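Arginine decarboxylase, A207R protein (Paramecium bursaria Chlorella virus 1, PDB 2NVA) decarboxylates arginine to agmatine with the help of pyridoxal 5'-phosphate, as a viral member of the ornithine, lysine and arginine decarboxylase family. Local coordinates at residues Leu277-Tyr287 / Ser317-Asp328; Ala46-Leu55 / Glu252-Tyr261. All coordinates share one frame; numbering follows the deposited sequence.

Overall arrangement
Both contacts are largely buried, and each reaches a different copy of the pyridoxal phosphate-agmatine adduct, contact 2 at the phosphate and pyridine end and contact 1 at the guanidinium end. Contact 2 lies near the middle of the chain, about 6 Å from its centre, where strands 41-46 and 248-251 of the TIM barrel run out into loops; its chemistry is that of a phosphate site and a capped helix. Contact 1 sits in the beta domain, about 25 Å from the chain centre, and joins two parallel strands, with stacked rings between them and, in the loops that follow, a carboxylate that meets the agmatine. Each active site thus combines the two kinds of contact from different chains.

Contact 1: residues Leu277-Tyr287 / Ser317-Asp328; sequences LYEYFFNESTY and SVLYGCTCDGVD. With PL2 ((4-{[(4-{[amino(imino)methyl]amino}butyl)amino]methyl}-5-hydroxy-6-methylpyridin-3-yl)methyl dihydrogen phosphate), chain J.
Phe281 and Tyr320 form the tightly packed heart of this contact, an offset stack with planes 24° apart. CB of Tyr320 lies over the Phe281 face, 3.7 Å from the ring centroid, while CD2 of Tyr320 approaches CZ of Phe281. Beyond the stack a single water bridges two buried side chains, linking Tyr320 OH to Glu279 OE2, and Arg272 pairs with the other oxygen of that carboxylate. The looser side is at Leu277, partly exposed, which merely rests its methyls on CG2 of Val318. The frame is a parallel ladder between strands 277-282 and 314-320 of the beta domain, whose bonds include Tyr280 N to Val318 O at 2.9 Å. After the strands the loops stay joined: Asp328 OD1 receives Thr286 N at 2.8 Å, nearly straight but from above the carboxylate plane, while OD2 is gripped by both N and OG1 of Thr323. At the ligand, Tyr287 OH donates to Asp325 OD2 over 2.7 Å, and that oxygen also accepts from NE of the agmatine adduct at 2.8 Å. Asp325 OD1 accepts from Val327 N in an Asx turn, which helps fix the carboxylate beside NE of an adduct whose phosphate is bound by Gly254 and Arg255 of the second subunit.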
loop_
_atom_site.group_PDB
_atom_site.type_symbol
_atom_site.label_atom_id
_atom_site.label_comp_id
_atom_site.label_asym_id
_atom_site.label_seq_id
_atom_site.Cartn_x
_atom_site.Cartn_y
_atom_site.Cartn_z
ATOM N N LEU A 277 -29.449 -0.057 5.630
ATOM C CA LEU A 277 -28.150 0.131 4.981
ATOM C C LEU A 277 -27.557 -1.235 4.644
ATOM O O LEU A 277 -27.480 -2.110 5.512
ATOM C CB LEU A 277 -27.191 0.923 5.895
ATOM C CG LEU A 277 -25.873 1.399 5.258
ATOM C CD1 LEU A 277 -26.115 2.409 4.128
ATOM C CD2 LEU A 277 -24.933 1.978 6.314
ATOM N N TYR A 278 -27.122 -1.401 3.398
ATOM C CA TYR A 278 -26.634 -2.682 2.903
ATOM C C TYR A 278 -25.126 -2.676 2.795
ATOM O O TYR A 278 -24.569 -2.017 1.927
ATOM C CB TYR A 278 -27.263 -3.004 1.549
ATOM C CG TYR A 278 -28.759 -3.238 1.650
ATOM C CD1 TYR A 278 -29.294 -4.511 1.475
ATOM C CD2 TYR A 278 -29.634 -2.186 1.943
ATOM C CE1 TYR A 278 -30.668 -4.739 1.584
ATOM C CE2 TYR A 278 -31.010 -2.398 2.058
ATOM C CZ TYR A 278 -31.523 -3.672 1.877
ATOM O OH TYR A 278 -32.884 -3.896 1.971
ATOM N N GLU A 279 -24.481 -3.433 3.680
ATOM C CA GLU A 279 -23.025 -3.451 3.757
ATOM C C GLU A 279 -22.476 -4.742 3.155
ATOM O O GLU A 279 -22.920 -5.827 3.511
ATOM C CB GLU A 279 -22.573 -3.302 5.214
ATOM C CG GLU A 279 -23.081 -2.023 5.901
ATOM C CD GLU A 279 -22.954 -2.042 7.423
ATOM O OE1 GLU A 279 -23.010 -3.129 8.028
ATOM O OE2 GLU A 279 -22.839 -0.949 8.016
ATOM N N TYR A 280 -21.526 -4.608 2.234
ATOM C CA TYR A 280 -20.963 -5.764 1.537
ATOM C C TYR A 280 -19.463 -5.812 1.692
ATOM O O TYR A 280 -18.803 -4.771 1.724
ATOM C CB TYR A 280 -21.291 -5.706 0.048
ATOM C CG TYR A 280 -22.766 -5.576 -0.227
ATOM C CD1 TYR A 280 -23.626 -6.670 -0.078
ATOM C CD2 TYR A 280 -23.305 -4.357 -0.636
ATOM C CE1 TYR A 280 -24.994 -6.546 -0.336
ATOM C CE2 TYR A 280 -24.672 -4.215 -0.886
ATOM C CZ TYR A 280 -25.508 -5.322 -0.741
ATOM O OH TYR A 280 -26.852 -5.180 -1.009
ATOM N N PHE A 281 -18.932 -7.029 1.771
ATOM C CA PHE A 281 -17.496 -7.232 1.827
ATOM C C PHE A 281 -17.090 -8.008 0.594
ATOM O O PHE A 281 -17.746 -8.980 0.235
ATOM C CB PHE A 281 -17.118 -7.996 3.095
ATOM C CG PHE A 281 -17.235 -7.167 4.325
ATOM C CD1 PHE A 281 -16.100 -6.678 4.953
ATOM C CD2 PHE A 281 -18.485 -6.818 4.820
ATOM C CE1 PHE A 281 -16.217 -5.878 6.112
ATOM C CE2 PHE A 281 -18.614 -6.011 5.965
ATOM C CZ PHE A 281 -17.480 -5.543 6.600
ATOM N N PHE A 282 -16.024 -7.542 -0.054
ATOM C CA PHE A 282 -15.531 -8.118 -1.320
ATOM C C PHE A 282 -14.208 -8.832 -1.141
ATOM O O PHE A 282 -13.491 -8.555 -0.183
ATOM C CB PHE A 282 -15.368 -7.015 -2.364
ATOM C CG PHE A 282 -16.685 -6.424 -2.799
ATOM C CD1 PHE A 282 -17.348 -6.919 -3.940
ATOM C CD2 PHE A 282 -17.293 -5.408 -2.046
ATOM C CE1 PHE A 282 -18.574 -6.389 -4.332
ATOM C CE2 PHE A 282 -18.526 -4.884 -2.423
ATOM C CZ PHE A 282 -19.166 -5.372 -3.577
ATOM N N ASN A 283 -13.876 -9.735 -2.068
ATOM C CA ASN A 283 -12.560 -10.387 -2.019
ATOM C C ASN A 283 -11.459 -9.522 -2.654
ATOM O O ASN A 283 -10.513 -10.026 -3.282
ATOM C CB ASN A 283 -12.599 -11.818 -2.588
ATOM C CG ASN A 283 -12.998 -11.871 -4.067
ATOM O OD1 ASN A 283 -13.386 -10.866 -4.675
ATOM N ND2 ASN A 283 -12.876 -13.054 -4.658
ATOM N N GLU A 284 -11.616 -8.215 -2.493
ATOM C CA GLU A 284 -10.641 -7.199 -2.890
ATOM C C GLU A 284 -10.536 -6.163 -1.779
ATOM O O GLU A 284 -11.311 -6.201 -0.812
ATOM C CB GLU A 284 -11.078 -6.524 -4.182
ATOM C CG GLU A 284 -10.394 -7.074 -5.419
ATOM C CD GLU A 284 -8.881 -6.847 -5.439
ATOM O OE1 GLU A 284 -8.200 -7.578 -6.178
ATOM O OE2 GLU A 284 -8.373 -5.958 -4.713
ATOM N N SER A 285 -9.579 -5.248 -1.896
ATOM C CA SER A 285 -9.387 -4.248 -0.845
ATOM C C SER A 285 -8.557 -3.060 -1.318
ATOM O O SER A 285 -7.947 -3.114 -2.391
ATOM C CB SER A 285 -8.754 -4.888 0.405
ATOM O OG SER A 285 -7.334 -4.948 0.297
ATOM N N THR A 286 -8.551 -1.997 -0.508
ATOM C CA THR A 286 -7.688 -0.836 -0.760
ATOM C C THR A 286 -6.199 -1.197 -0.623
ATOM O O THR A 286 -5.338 -0.479 -1.119
ATOM C CB THR A 286 -8.001 0.336 0.183
ATOM O OG1 THR A 286 -7.848 -0.082 1.542
ATOM C CG2 THR A 286 -9.416 0.829 -0.041
ATOM N N TYR A 287 -5.925 -2.321 0.041
ATOM C CA TYR A 287 -4.569 -2.885 0.129
ATOM C C TYR A 287 -4.277 -3.875 -1.000
ATOM O O TYR A 287 -3.151 -4.391 -1.131
ATOM C CB TYR A 287 -4.388 -3.569 1.482
ATOM C CG TYR A 287 -4.410 -2.611 2.651
ATOM C CD1 TYR A 287 -3.312 -1.807 2.927
ATOM C CD2 TYR A 287 -5.541 -2.488 3.460
ATOM C CE1 TYR A 287 -3.321 -0.926 4.012
ATOM C CE2 TYR A 287 -5.560 -1.605 4.549
ATOM C CZ TYR A 287 -4.442 -0.837 4.818
ATOM O OH TYR A 287 -4.451 0.034 5.892
ATOM N N SER A 317 -25.888 1.371 -0.305
ATOM C CA SER A 317 -24.894 0.304 -0.157
ATOM C C SER A 317 -23.555 0.853 0.312
ATOM O O SER A 317 -23.200 1.996 0.002
ATOM C CB SER A 317 -24.714 -0.419 -1.502
ATOM O OG SER A 317 -25.978 -0.869 -1.989
ATOM N N VAL A 318 -22.811 0.023 1.038
ATOM C CA VAL A 318 -21.440 0.360 1.436
ATOM C C VAL A 318 -20.559 -0.789 0.951
ATOM O O VAL A 318 -20.851 -1.952 1.239
ATOM C CB VAL A 318 -21.295 0.534 2.970
ATOM C CG1 VAL A 318 -19.922 1.107 3.310
ATOM C CG2 VAL A 318 -22.379 1.443 3.505
ATOM N N LEU A 319 -19.497 -0.470 0.213
ATOM C CA LEU A 319 -18.610 -1.506 -0.319
ATOM C C LEU A 319 -17.305 -1.556 0.468
ATOM O O LEU A 319 -16.466 -0.656 0.348
ATOM C CB LEU A 319 -18.331 -1.283 -1.808
ATOM C CG LEU A 319 -19.552 -0.943 -2.674
ATOM C CD1 LEU A 319 -19.126 -0.772 -4.124
ATOM C CD2 LEU A 319 -20.684 -2.000 -2.560
ATOM N N TYR A 320 -17.161 -2.598 1.285
ATOM C CA TYR A 320 -15.969 -2.776 2.132
ATOM C C TYR A 320 -14.929 -3.692 1.520
ATOM O O TYR A 320 -15.283 -4.662 0.855
ATOM C CB TYR A 320 -16.363 -3.359 3.482
ATOM C CG TYR A 320 -17.051 -2.383 4.395
ATOM C CD1 TYR A 320 -16.352 -1.292 4.928
ATOM C CD2 TYR A 320 -18.388 -2.550 4.748
ATOM C CE1 TYR A 320 -16.961 -0.391 5.787
ATOM C CE2 TYR A 320 -19.017 -1.650 5.612
ATOM C CZ TYR A 320 -18.288 -0.566 6.118
ATOM O OH TYR A 320 -18.866 0.344 6.969
ATOM N N GLY A 321 -13.658 -3.401 1.780
ATOM C CA GLY A 321 -12.576 -4.303 1.407
ATOM C C GLY A 321 -12.479 -5.451 2.416
ATOM O O GLY A 321 -13.023 -5.358 3.520
ATOM N N CYS A 322 -11.747 -6.500 2.060
ATOM C CA CYS A 322 -11.711 -7.720 2.875
ATOM C C CYS A 322 -10.812 -7.650 4.109
ATOM O O CYS A 322 -10.855 -8.563 4.935
ATOM C CB CYS A 322 -11.337 -8.945 2.024
ATOM S SG CYS A 322 -9.820 -8.742 1.094
ATOM N N THR A 323 -9.989 -6.604 4.246
ATOM C CA THR A 323 -9.027 -6.570 5.370
ATOM C C THR A 323 -9.658 -6.145 6.699
ATOM O O THR A 323 -10.796 -5.652 6.742
ATOM C CB THR A 323 -7.782 -5.659 5.102
ATOM O OG1 THR A 323 -8.158 -4.278 5.185
ATOM C CG2 THR A 323 -7.146 -5.957 3.721
ATOM N N CYS A 324 -8.881 -6.350 7.766
ATOM C CA CYS A 324 -9.180 -5.966 9.156
ATOM C C CYS A 324 -9.398 -4.467 9.397
ATOM O O CYS A 324 -9.995 -4.065 10.405
ATOM C CB CYS A 324 -8.002 -6.411 10.048
ATOM S SG CYS A 324 -6.349 -5.732 9.467
ATOM N N ASP A 325 -8.892 -3.649 8.488
ATOM C CA ASP A 325 -8.713 -2.213 8.724
ATOM C C ASP A 325 -9.948 -1.390 8.378
ATOM O O ASP A 325 -10.576 -1.614 7.343
ATOM C CB ASP A 325 -7.516 -1.751 7.880
ATOM C CG ASP A 325 -6.990 -0.414 8.279
ATOM O OD1 ASP A 325 -7.756 0.505 8.665
ATOM O OD2 ASP A 325 -5.746 -0.235 8.191
ATOM N N GLY A 326 -10.282 -0.418 9.230
ATOM C CA GLY A 326 -11.431 0.458 8.985
ATOM C C GLY A 326 -11.234 1.454 7.846
ATOM O O GLY A 326 -12.207 2.013 7.327
ATOM N N VAL A 327 -9.982 1.682 7.463
ATOM C CA VAL A 327 -9.655 2.578 6.321
ATOM C C VAL A 327 -9.989 1.920 4.974
ATOM O O VAL A 327 -10.181 2.602 3.950
ATOM C CB VAL A 327 -8.174 3.036 6.357
ATOM C CG1 VAL A 327 -7.270 2.008 5.706
ATOM C CG2 VAL A 327 -8.015 4.402 5.680
ATOM N N ASP A 328 -10.085 0.592 5.003
ATOM C CA ASP A 328 -10.262 -0.212 3.801
ATOM C C ASP A 328 -11.742 -0.272 3.420
ATOM O O ASP A 328 -12.441 -1.263 3.673
ATOM C CB ASP A 328 -9.661 -1.599 4.058
ATOM C CG ASP A 328 -9.932 -2.584 2.949
ATOM O OD1 ASP A 328 -10.190 -2.168 1.795
ATOM O OD2 ASP A 328 -9.914 -3.791 3.272
HETATM N N1 PL2 J . -7.285 -8.627 16.134
HETATM C C2 PL2 J . -8.035 -8.149 15.128
HETATM C C2A PL2 J . -9.369 -8.849 14.811
HETATM C C3 PL2 J . -7.613 -7.020 14.420
HETATM O O3 PL2 J . -8.402 -6.535 13.419
HETATM C C4 PL2 J . -6.383 -6.393 14.747
HETATM C C4A PL2 J . -5.818 -5.149 14.022
HETATM C C5 PL2 J . -5.642 -6.963 15.812
HETATM C C6 PL2 J . -6.124 -8.077 16.484
HETATM P P PL2 J . -2.963 -4.445 17.214
HETATM N N PL2 J . -6.849 -4.341 13.373
HETATM C CA PL2 J . -6.393 -3.947 12.015
HETATM C CG PL2 J . -4.936 -2.235 10.835
HETATM O OP2 PL2 J . -3.051 -2.873 17.344
HETATM O OP3 PL2 J . -1.712 -4.736 16.238
HETATM O OP1 PL2 J . -2.732 -5.101 18.520
HETATM O OP4 PL2 J . -4.295 -4.965 16.450
HETATM C C5M PL2 J . -4.305 -6.337 16.244
HETATM C CB PL2 J . -5.045 -3.185 12.048
HETATM C CD PL2 J . -3.669 -1.367 10.922
HETATM N NE PL2 J . -3.425 -0.814 9.577
HETATM C CZ PL2 J . -2.282 -0.240 9.208
HETATM N NH2 PL2 J . -2.146 0.217 7.952
HETATM N NH1 PL2 J . -1.272 -0.116 10.065
HETATM O O HOH W 1 -21.456 1.239 7.043
HETATM O O HOH W 2 -26.957 -3.238 -2.962
#

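Contact 2: residues Ala46-Leu55 / Glu252-Tyr261; sequences AVKCNNDEVL and EPGRFFAEHY. With PL2 ((4-{[(4-{[amino(imino)methyl]amino}butyl)amino]methyl}-5-hydroxy-6-methylpyridin-3-yl)methyl dihydrogen phosphate), chain I.
Ala46 starts the contact at the mouth of the TIM barrel, where strand 41-46 ends beside the loop that follows strand 248-251. Its N donates to Pro253 O over 2.9 Å, from above the carbonyl plane, and its methyl lies against CA of Gly254. That loop cradles the cofactor phosphate: Gly254 N, Arg255 N and Arg255 NE each donate to a different phosphate oxygen, and Ser179 and Glu296 engage the far end of the arginine. Lys48, a cofactor-binding residue, turns its bent chain to the pyridine ring, with NZ salt-bridged to Asp67. Cys49, its SG swung to the far side from its own N (chi1 -176°), reaches the start of helix 255-258, and the sulfur meets CB of Ala258 at 3.6 Å. Asn50 sets its CB against the same methyl, while its OD1 accepts from Asp52 N in an Asx turn and its ND2 is held by Gly351 O. Asp52 is the N-cap of helix 53-61: OD1 takes Leu55 N on its anti lone pair and Tyr261 OH, at 2.7 Å, from above the carboxylate plane, and Tyr371 binds OD2. Leu55 ends the contact, CD1 poised over the Tyr261 ring, 3.9 Å from the centroid and 5° off the normal.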
loop_
_atom_site.group_PDB
_atom_site.type_symbol
_atom_site.label_atom_id
_atom_site.label_comp_id
_atom_site.label_asym_id
_atom_site.label_seq_id
_atom_site.Cartn_x
_atom_site.Cartn_y
_atom_site.Cartn_z
ATOM N N ALA A 46 5.029 5.034 -19.088
ATOM C CA ALA A 46 5.476 4.964 -17.698
ATOM C C ALA A 46 5.127 3.597 -17.121
ATOM O O ALA A 46 3.998 3.349 -16.683
ATOM C CB ALA A 46 4.852 6.107 -16.860
ATOM N N VAL A 47 6.116 2.707 -17.153
ATOM C CA VAL A 47 5.976 1.310 -16.750
ATOM C C VAL A 47 5.369 1.166 -15.331
ATOM O O VAL A 47 4.603 0.230 -15.067
ATOM C CB VAL A 47 7.369 0.616 -16.822
ATOM C CG1 VAL A 47 7.328 -0.817 -16.254
ATOM C CG2 VAL A 47 7.884 0.622 -18.288
ATOM N N LYS A 48 5.700 2.108 -14.455
ATOM C CA LYS A 48 5.234 2.096 -13.066
ATOM C C LYS A 48 3.719 2.076 -12.933
ATOM O O LYS A 48 3.198 1.620 -11.918
ATOM C CB LYS A 48 5.789 3.311 -12.305
ATOM C CG LYS A 48 5.400 4.640 -12.942
ATOM C CD LYS A 48 5.888 5.853 -12.152
ATOM C CE LYS A 48 7.306 6.268 -12.524
ATOM N NZ LYS A 48 7.509 6.650 -14.005
ATOM N N CYS A 49 3.021 2.581 -13.942
ATOM C CA CYS A 49 1.562 2.670 -13.890
ATOM C C CYS A 49 0.895 1.290 -13.983
ATOM O O CYS A 49 -0.115 1.035 -13.320
ATOM C CB CYS A 49 1.064 3.586 -15.004
ATOM S SG CYS A 49 -0.722 3.890 -15.002
ATOM N N ASN A 50 1.489 0.416 -14.803
ATOM C CA ASN A 50 1.025 -0.952 -14.981
ATOM C C ASN A 50 2.109 -1.695 -15.734
ATOM O O ASN A 50 2.396 -1.383 -16.897
ATOM C CB ASN A 50 -0.291 -0.993 -15.771
ATOM C CG ASN A 50 -0.927 -2.365 -15.766
ATOM O OD1 ASN A 50 -0.241 -3.371 -15.625
ATOM N ND2 ASN A 50 -2.255 -2.411 -15.903
ATOM N N ASN A 51 2.737 -2.646 -15.057
ATOM C CA ASN A 51 3.862 -3.388 -15.636
ATOM C C ASN A 51 3.480 -4.782 -16.139
ATOM O O ASN A 51 4.339 -5.632 -16.314
ATOM C CB ASN A 51 4.993 -3.494 -14.614
ATOM C CG ASN A 51 4.509 -4.030 -13.277
ATOM O OD1 ASN A 51 3.498 -4.732 -13.194
ATOM N ND2 ASN A 51 5.247 -3.710 -12.217
ATOM N N ASP A 52 2.181 -5.007 -16.342
ATOM C CA ASP A 52 1.680 -6.241 -16.928
ATOM C C ASP A 52 2.496 -6.592 -18.176
ATOM O O ASP A 52 2.635 -5.778 -19.085
ATOM C CB ASP A 52 0.195 -6.061 -17.269
ATOM C CG ASP A 52 -0.397 -7.273 -17.952
ATOM O OD1 ASP A 52 -0.413 -7.293 -19.200
ATOM O OD2 ASP A 52 -0.829 -8.205 -17.241
ATOM N N GLU A 53 3.034 -7.808 -18.219
ATOM C CA GLU A 53 3.958 -8.148 -19.302
ATOM C C GLU A 53 3.339 -8.188 -20.704
ATOM O O GLU A 53 4.045 -7.938 -21.697
ATOM C CB GLU A 53 4.792 -9.392 -18.990
ATOM C CG GLU A 53 4.061 -10.697 -18.989
ATOM C CD GLU A 53 5.005 -11.868 -18.668
ATOM O OE1 GLU A 53 4.999 -12.870 -19.409
ATOM O OE2 GLU A 53 5.758 -11.769 -17.659
ATOM N N VAL A 54 2.043 -8.480 -20.784
ATOM C CA VAL A 54 1.339 -8.428 -22.078
ATOM C C VAL A 54 1.163 -6.980 -22.537
ATOM O O VAL A 54 1.308 -6.678 -23.726
ATOM C CB VAL A 54 -0.017 -9.181 -22.010
ATOM C CG1 VAL A 54 -0.862 -8.925 -23.252
ATOM C CG2 VAL A 54 0.234 -10.678 -21.847
ATOM N N LEU A 55 0.858 -6.092 -21.590
ATOM C CA LEU A 55 0.752 -4.665 -21.888
ATOM C C LEU A 55 2.082 -4.130 -22.427
ATOM O O LEU A 55 2.101 -3.408 -23.424
ATOM C CB LEU A 55 0.356 -3.874 -20.632
ATOM C CG LEU A 55 0.196 -2.356 -20.761
ATOM C CD1 LEU A 55 -0.875 -1.991 -21.787
ATOM C CD2 LEU A 55 -0.116 -1.720 -19.409
ATOM N N GLU A 252 5.683 11.122 -21.153
ATOM C CA GLU A 252 5.804 9.986 -20.253
ATOM C C GLU A 252 4.415 9.562 -19.758
ATOM O O GLU A 252 4.168 9.542 -18.549
ATOM C CB GLU A 252 6.708 10.346 -19.072
ATOM C CG GLU A 252 8.106 10.837 -19.456
ATOM C CD GLU A 252 8.831 11.549 -18.309
ATOM O OE1 GLU A 252 8.198 11.815 -17.253
ATOM O OE2 GLU A 252 10.035 11.853 -18.464
ATOM N N PRO A 253 3.506 9.223 -20.692
ATOM C CA PRO A 253 2.161 8.894 -20.221
ATOM C C PRO A 253 2.115 7.535 -19.532
ATOM O O PRO A 253 2.732 6.584 -20.008
ATOM C CB PRO A 253 1.333 8.849 -21.515
ATOM C CG PRO A 253 2.317 8.466 -22.572
ATOM C CD PRO A 253 3.629 9.106 -22.161
ATOM N N GLY A 254 1.372 7.450 -18.428
ATOM C CA GLY A 254 1.103 6.165 -17.794
ATOM C C GLY A 254 -0.374 5.860 -17.936
ATOM O O GLY A 254 -0.772 4.990 -18.725
ATOM N N ARG A 255 -1.194 6.617 -17.210
ATOM C CA ARG A 255 -2.631 6.345 -17.142
ATOM C C ARG A 255 -3.377 6.485 -18.481
ATOM O O ARG A 255 -4.432 5.884 -18.652
ATOM C CB ARG A 255 -3.319 7.199 -16.060
ATOM C CG ARG A 255 -3.398 8.692 -16.404
ATOM C CD ARG A 255 -4.089 9.504 -15.324
ATOM N NE ARG A 255 -3.304 9.568 -14.082
ATOM C CZ ARG A 255 -3.675 9.007 -12.928
ATOM N NH1 ARG A 255 -4.815 8.315 -12.839
ATOM N NH2 ARG A 255 -2.894 9.114 -11.854
ATOM N N PHE A 256 -2.844 7.286 -19.411
ATOM C CA PHE A 256 -3.495 7.440 -20.714
ATOM C C PHE A 256 -3.724 6.080 -21.375
ATOM O O PHE A 256 -4.807 5.818 -21.904
ATOM C CB PHE A 256 -2.707 8.370 -21.654
ATOM C CG PHE A 256 -3.408 8.647 -22.971
ATOM C CD1 PHE A 256 -4.218 9.771 -23.116
ATOM C CD2 PHE A 256 -3.260 7.776 -24.056
ATOM C CE1 PHE A 256 -4.878 10.019 -24.339
ATOM C CE2 PHE A 256 -3.918 8.010 -25.276
ATOM C CZ PHE A 256 -4.721 9.133 -25.413
ATOM N N PHE A 257 -2.712 5.221 -21.330
ATOM C CA PHE A 257 -2.808 3.887 -21.932
ATOM C C PHE A 257 -3.308 2.816 -20.977
ATOM O O PHE A 257 -4.017 1.903 -21.390
ATOM C CB PHE A 257 -1.461 3.464 -22.525
ATOM C CG PHE A 257 -0.987 4.363 -23.623
ATOM C CD1 PHE A 257 -1.680 4.427 -24.831
ATOM C CD2 PHE A 257 0.143 5.151 -23.462
ATOM C CE1 PHE A 257 -1.258 5.270 -25.861
ATOM C CE2 PHE A 257 0.574 6.003 -24.486
ATOM C CZ PHE A 257 -0.132 6.054 -25.693
ATOM N N ALA A 258 -2.923 2.924 -19.706
ATOM C CA ALA A 258 -3.185 1.846 -18.740
ATOM C C ALA A 258 -4.608 1.856 -18.189
ATOM O O ALA A 258 -5.151 0.797 -17.865
ATOM C CB ALA A 258 -2.157 1.878 -17.606
ATOM N N GLU A 259 -5.217 3.035 -18.064
ATOM C CA GLU A 259 -6.527 3.107 -17.380
ATOM C C GLU A 259 -7.551 2.101 -17.933
ATOM O O GLU A 259 -8.113 1.300 -17.179
ATOM C CB GLU A 259 -7.104 4.523 -17.414
ATOM C CG GLU A 259 -8.488 4.636 -16.741
ATOM C CD GLU A 259 -9.029 6.060 -16.678
ATOM O OE1 GLU A 259 -8.305 7.016 -17.040
ATOM O OE2 GLU A 259 -10.198 6.236 -16.246
ATOM N N HIS A 260 -7.773 2.140 -19.243
ATOM C CA HIS A 260 -8.858 1.372 -19.859
ATOM C C HIS A 260 -8.444 -0.035 -20.260
ATOM O O HIS A 260 -9.239 -0.791 -20.819
ATOM C CB HIS A 260 -9.400 2.127 -21.080
ATOM C CG HIS A 260 -9.846 3.521 -20.763
ATOM N ND1 HIS A 260 -10.856 3.790 -19.861
ATOM C CD2 HIS A 260 -9.423 4.721 -21.228
ATOM C CE1 HIS A 260 -11.026 5.099 -19.775
ATOM N NE2 HIS A 260 -10.175 5.684 -20.603
ATOM N N TYR A 261 -7.195 -0.376 -19.977
ATOM C CA TYR A 261 -6.660 -1.680 -20.338
ATOM C C TYR A 261 -7.403 -2.850 -19.679
ATOM O O TYR A 261 -7.559 -3.917 -20.280
ATOM C CB TYR A 261 -5.174 -1.734 -19.973
ATOM C CG TYR A 261 -4.471 -3.064 -20.240
ATOM C CD1 TYR A 261 -4.537 -3.689 -21.490
ATOM C CD2 TYR A 261 -3.681 -3.667 -19.245
ATOM C CE1 TYR A 261 -3.872 -4.894 -21.727
ATOM C CE2 TYR A 261 -3.020 -4.848 -19.464
ATOM C CZ TYR A 261 -3.106 -5.465 -20.712
ATOM O OH TYR A 261 -2.435 -6.649 -20.931
HETATM N N1 PL2 I . 6.540 10.194 -15.675
HETATM C C2 PL2 I . 6.994 10.367 -14.423
HETATM C C2A PL2 I . 8.457 10.789 -14.182
HETATM C C3 PL2 I . 6.111 10.159 -13.355
HETATM O O3 PL2 I . 6.590 10.357 -12.099
HETATM C C4 PL2 I . 4.770 9.781 -13.566
HETATM C C4A PL2 I . 3.761 9.527 -12.407
HETATM C C5 PL2 I . 4.370 9.624 -14.909
HETATM C C6 PL2 I . 5.276 9.834 -15.932
HETATM P P PL2 I . 0.499 9.544 -15.454
HETATM N N PL2 I . 4.086 10.302 -11.188
HETATM C CA PL2 I . 3.769 9.543 -9.970
HETATM C CG PL2 I . 1.943 8.423 -8.621
HETATM O OP2 PL2 I . -0.607 10.417 -14.685
HETATM O OP3 PL2 I . 0.147 7.986 -15.139
HETATM O OP1 PL2 I . 0.518 9.837 -16.918
HETATM O OP4 PL2 I . 1.868 9.912 -14.692
HETATM C C5M PL2 I . 2.924 9.216 -15.255
HETATM C CB PL2 I . 2.286 9.119 -9.940
HETATM C CD PL2 I . 0.448 8.028 -8.572
HETATM N NE PL2 I . 0.258 7.281 -7.308
HETATM C CZ PL2 I . -0.800 6.519 -6.991
HETATM N NH2 PL2 I . -0.817 5.884 -5.795
HETATM N NH1 PL2 I . -1.826 6.391 -7.837
#